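Local coordinates for protein-glutamine gamma-glutamyltransferase (Pseudomonas aeruginosa PAO1, PDB 6G49), which shows transglutaminase activity in vitro within its periplasmic domain, joining protein glutamine and lysine side chains, and is critical for the viability of the bacterium, at residues R188-E193 against F234-R239; A206-R211 against A251-A256. One frame throughout, in Å; residues are numbered along the deposited sequence. Where two conformers were deposited one is given.

Contact 1 of 2, residues R188-E193 against F234-R239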
# COMPACT_ATOMS: atom_id res chain seq x y z
N ARG A 188 15.23 11.00 10.56
CA ARG A 188 16.07 10.03 11.23
C ARG A 188 16.13 10.34 12.73
O ARG A 188 16.04 9.44 13.56
CB ARG A 188 17.46 9.99 10.61
CG ARG A 188 17.55 9.23 9.29
CD ARG A 188 18.94 9.43 8.71
NE ARG A 188 18.88 9.68 7.28
CZ ARG A 188 18.97 8.73 6.35
NH1 ARG A 188 19.37 7.50 6.67
NH2 ARG A 188 18.64 9.01 5.10
N ALA A 189 16.22 11.63 13.09
CA ALA A 189 16.21 12.01 14.54
C ALA A 189 14.89 11.62 15.22
O ALA A 189 14.86 11.11 16.33
CB ALA A 189 16.48 13.51 14.68
N LEU A 190 13.76 11.86 14.54
CA LEU A 190 12.49 11.45 15.04
C LEU A 190 12.46 9.93 15.27
O LEU A 190 11.98 9.49 16.28
CB LEU A 190 11.39 11.90 14.08
CG LEU A 190 9.98 11.42 14.41
CD1 LEU A 190 9.45 11.99 15.73
CD2 LEU A 190 9.02 11.73 13.28
N ALA A 191 12.93 9.15 14.28
CA ALA A 191 12.93 7.72 14.37
C ALA A 191 13.75 7.25 15.59
O ALA A 191 13.36 6.37 16.31
CB ALA A 191 13.51 7.13 13.11
N ASP A 192 14.88 7.91 15.79
CA ASP A 192 15.75 7.62 16.98
C ASP A 192 15.01 7.85 18.30
O ASP A 192 15.08 7.02 19.17
CB ASP A 192 16.96 8.54 17.00
CG ASP A 192 17.97 8.20 15.92
OD1 ASP A 192 17.85 7.08 15.36
OD2 ASP A 192 18.84 9.08 15.62
N GLU A 193 14.29 8.96 18.38
CA GLU A 193 13.55 9.35 19.57
C GLU A 193 12.44 8.33 19.78
O GLU A 193 12.20 7.85 20.89
CB GLU A 193 13.04 10.79 19.43
CG GLU A 193 14.15 11.83 19.38
CD GLU A 193 13.80 13.15 18.73
OE1 GLU A 193 12.59 13.44 18.59
OE2 GLU A 193 14.73 13.90 18.36
N PHE A 234 8.04 17.39 4.29
CA PHE A 234 6.66 16.97 4.48
C PHE A 234 6.32 16.83 5.95
O PHE A 234 5.31 17.35 6.40
CB PHE A 234 6.36 15.69 3.69
CG PHE A 234 5.08 15.04 4.11
CD1 PHE A 234 3.84 15.59 3.75
CD2 PHE A 234 5.07 13.85 4.81
CE1 PHE A 234 2.65 14.99 4.15
CE2 PHE A 234 3.89 13.23 5.21
CZ PHE A 234 2.66 13.79 4.85
N LEU A 235 7.11 16.10 6.75
CA LEU A 235 6.69 15.82 8.14
C LEU A 235 6.71 17.07 9.05
O LEU A 235 6.00 17.08 10.01
CB LEU A 235 7.62 14.79 8.77
CG LEU A 235 7.43 13.37 8.28
CD1 LEU A 235 8.50 12.45 8.87
CD2 LEU A 235 6.03 12.88 8.65
N PHE A 236 7.64 17.98 8.79
CA PHE A 236 7.97 19.05 9.80
C PHE A 236 7.70 20.46 9.25
O PHE A 236 7.68 21.39 10.04
CB PHE A 236 9.42 18.92 10.27
CG PHE A 236 9.76 17.54 10.76
CD1 PHE A 236 9.14 17.01 11.87
CD2 PHE A 236 10.73 16.80 10.11
CE1 PHE A 236 9.45 15.74 12.31
CE2 PHE A 236 11.03 15.52 10.54
CZ PHE A 236 10.37 14.98 11.62
N ASP A 237 7.58 20.63 7.94
CA ASP A 237 7.41 21.97 7.30
C ASP A 237 6.03 22.10 6.68
O ASP A 237 5.17 22.82 7.20
CB ASP A 237 8.56 22.30 6.35
CG ASP A 237 9.95 22.24 6.99
OD1 ASP A 237 10.02 22.21 8.25
OD2 ASP A 237 10.95 22.19 6.21
N THR A 238 5.75 21.38 5.58
CA THR A 238 4.52 21.57 4.83
C THR A 238 3.35 20.86 5.53
O THR A 238 2.20 21.32 5.44
CB THR A 238 4.65 21.15 3.36
OG1 THR A 238 4.73 19.71 3.31
CG2 THR A 238 5.82 21.79 2.66
N ARG A 239 3.58 19.65 6.09
CA ARG A 239 2.52 18.78 6.60
C ARG A 239 1.36 18.69 5.63
O ARG A 239 0.19 18.62 6.04
CB ARG A 239 2.08 19.18 8.00
CG ARG A 239 3.16 19.05 9.03
CD ARG A 239 2.61 19.25 10.42
NE ARG A 239 3.51 18.92 11.51
CZ ARG A 239 4.50 19.70 11.91
NH1 ARG A 239 4.76 20.81 11.25
NH2 ARG A 239 5.28 19.33 12.92
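Leu190 CD2 meets the Phe236 ring at its edge, near the ring plane, 3.9 Å from Phe236 CZ and 4.1 Å from CE1. One face of the same ring is occupied from its own segment: Leu235 CB stands 3.7 Å above the plane, over the centre. The Arg239 guanidinium has Leu235 O and Phe236 CA over one face, both displaced from its centre toward the rim, while its NE forms a salt bridge with Glu215.

On the leucine side chi1 174° sends CG out from the helix, and chi2 65° extends CD2, the branch anti to CA, to the ring edge; Leu190 CB also approaches Phe236 CZ, at 4.1 Å. Leu235 CD1 adds only a loose touch, 4.5 Å from Leu190 CD2. The 10.0 Å between Leu190 CA and Leu235 CA is consistent with helices that meet through side chains alone.

A wide pi-type turn at 234-238, marked by a weak bond from Arg239 N to Phe234 O, closes the second helix before Arg239 leaves it with positive phi. Arg211 of helix 201-214 touches both Leu190 and Phe236. This is apolar packing between helices of a transglutaminase-like domain, away from the presumed catalytic residues.

Contact 2 of 2, residues A206-R211 against A251-A256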
# COMPACT_ATOMS: atom_id res chain seq x y z
N ALA A 206 1.94 3.00 16.67
CA ALA A 206 0.82 3.84 17.22
C ALA A 206 1.25 5.27 17.51
O ALA A 206 0.49 6.20 17.21
CB ALA A 206 0.25 3.17 18.46
N ALA A 207 2.45 5.49 18.04
CA ALA A 207 2.92 6.81 18.35
C ALA A 207 3.09 7.62 17.06
O ALA A 207 2.76 8.84 16.98
CB ALA A 207 4.20 6.74 19.16
N LEU A 208 3.60 6.96 16.00
CA LEU A 208 3.75 7.63 14.76
C LEU A 208 2.39 8.00 14.15
O LEU A 208 2.22 9.12 13.61
CB LEU A 208 4.59 6.71 13.85
CG LEU A 208 5.05 7.26 12.52
CD1 LEU A 208 5.66 8.64 12.61
CD2 LEU A 208 6.06 6.29 11.88
N LEU A 209 1.42 7.07 14.19
CA LEU A 209 0.07 7.35 13.68
C LEU A 209 -0.52 8.55 14.44
O LEU A 209 -1.22 9.41 13.88
CB LEU A 209 -0.79 6.11 13.82
CG LEU A 209 -0.45 5.00 12.85
CD1 LEU A 209 -1.29 3.77 13.22
CD2 LEU A 209 -0.66 5.46 11.41
N GLN A 210 -0.22 8.63 15.74
CA GLN A 210 -0.73 9.71 16.56
C GLN A 210 -0.20 11.06 16.09
O GLN A 210 -0.90 12.11 16.19
CB GLN A 210 -0.37 9.45 18.03
CG GLN A 210 -1.40 8.60 18.76
CD GLN A 210 -1.05 8.64 20.23
OE1 GLN A 210 -1.62 9.41 21.01
NE2 GLN A 210 -0.03 7.89 20.58
N ARG A 211 1.02 11.12 15.57
CA ARG A 211 1.57 12.39 15.10
C ARG A 211 0.74 12.90 13.92
O ARG A 211 0.45 14.10 13.76
CB ARG A 211 3.05 12.30 14.71
CG ARG A 211 3.98 12.09 15.88
CD ARG A 211 5.38 11.97 15.32
NE ARG A 211 5.84 13.18 14.65
CZ ARG A 211 6.48 14.16 15.29
NH1 ARG A 211 6.72 14.06 16.59
NH2 ARG A 211 6.85 15.23 14.62
N ALA A 251 6.90 4.82 6.19
CA ALA A 251 7.81 3.70 5.96
C ALA A 251 9.27 4.13 6.26
O ALA A 251 10.03 3.35 6.86
CB ALA A 251 7.67 3.16 4.57
N PHE A 252 9.65 5.33 5.84
CA PHE A 252 10.99 5.89 6.12
C PHE A 252 11.27 5.87 7.61
O PHE A 252 12.32 5.34 8.04
CB PHE A 252 11.12 7.29 5.56
CG PHE A 252 12.49 7.88 5.77
CD1 PHE A 252 12.87 8.36 7.01
CD2 PHE A 252 13.36 7.94 4.71
CE1 PHE A 252 14.15 8.87 7.19
CE2 PHE A 252 14.65 8.45 4.88
CZ PHE A 252 15.02 8.94 6.12
N VAL A 253 10.36 6.45 8.40
CA VAL A 253 10.59 6.59 9.84
C VAL A 253 10.66 5.22 10.49
O VAL A 253 11.53 4.97 11.34
CB VAL A 253 9.55 7.50 10.51
CG1 VAL A 253 9.72 7.53 12.03
CG2 VAL A 253 9.67 8.88 9.95
N LEU A 254 9.80 4.27 10.07
CA LEU A 254 9.84 2.91 10.64
C LEU A 254 11.19 2.24 10.35
O LEU A 254 11.81 1.65 11.28
CB LEU A 254 8.67 2.06 10.13
CG LEU A 254 7.27 2.47 10.59
CD1 LEU A 254 6.24 1.59 9.94
CD2 LEU A 254 7.11 2.46 12.10
N ARG A 255 11.68 2.34 9.13
CA ARG A 255 12.92 1.72 8.79
C ARG A 255 14.04 2.37 9.59
O ARG A 255 14.99 1.64 10.05
CB ARG A 255 13.26 1.91 7.33
CG ARG A 255 12.39 1.09 6.39
CD ARG A 255 12.93 1.10 5.00
NE ARG A 255 12.14 0.22 4.11
CZ ARG A 255 12.43 -0.12 2.89
NH1 ARG A 255 13.49 0.37 2.24
NH2 ARG A 255 11.64 -1.04 2.29
N ALA A 256 13.99 3.69 9.75
CA ALA A 256 15.05 4.41 10.49
C ALA A 256 15.00 4.04 11.97
O ALA A 256 16.06 4.18 12.65
CB ALA A 256 14.98 5.89 10.27
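Leu208 and Val253 mark the closest approach of the two helical backbones, their CA atoms 8.5 Å apart, a separation at which contact is left to side chains. One methyl does the touching on the first helix. Leu208 CD2 lies 3.9 Å from Val253 CG1 and equally near Val253 CB, and its third neighbour is Leu254 CD2, at 4.0 Å. A single branch end of Leu208 is thus shared by two consecutive residues of the other helix.

Each of the three side chains arrives differently. Leu208 points from its helix toward 251-256 with CG anti to the backbone N (chi1 -173°), and runs at a slant past Val253. Val253 also faces its partner; CG1 and CB are the atoms that meet the leucine. Leu254 leaves its helix to one side, and with chi1 -68° its CD2 comes up to Leu208 CD2. All three residues are buried, and all the touching atoms are aliphatic carbons, as expected of an interior apolar patch.

Leu254 is about 11 Å from Asp303, side chain to side chain, the latter an active-site residue by similarity; the presumed nucleophile Cys243 begins the same helix 243-256. Val253 also touches Leu235 of helix 230-238. Ala251, directed away from 206-211, touches Val263, and Leu254 touches Ala261; this places helix 243-256 against the antiparallel sheet containing strands 72-81 and 261-265 as well as against helix 201-214. Arg255 gives hydrogen bonds to the backbone oxygens of Ala261 and Glu79 in that sheet and of Gln178 in a loop.

Overall arrangement
From the N terminus the chain passes helix 185-197, then 201-214, then 230-238, then 243-256. Contact 1 joins the first to the third and closes a loop of 40 residues; contact 2 joins the second to the fourth across 39. Their segments alternate, so the loops cross rather than nest. The centres of the two contacts lie about 9 Å apart, and the contacts touch directly: Ala191 CB is 3.4 Å from Val253 O and the same distance from Ala256 CB. Together they tie four helices of the transglutaminase-like region into one cluster, which borders the sheet through helix 243-256.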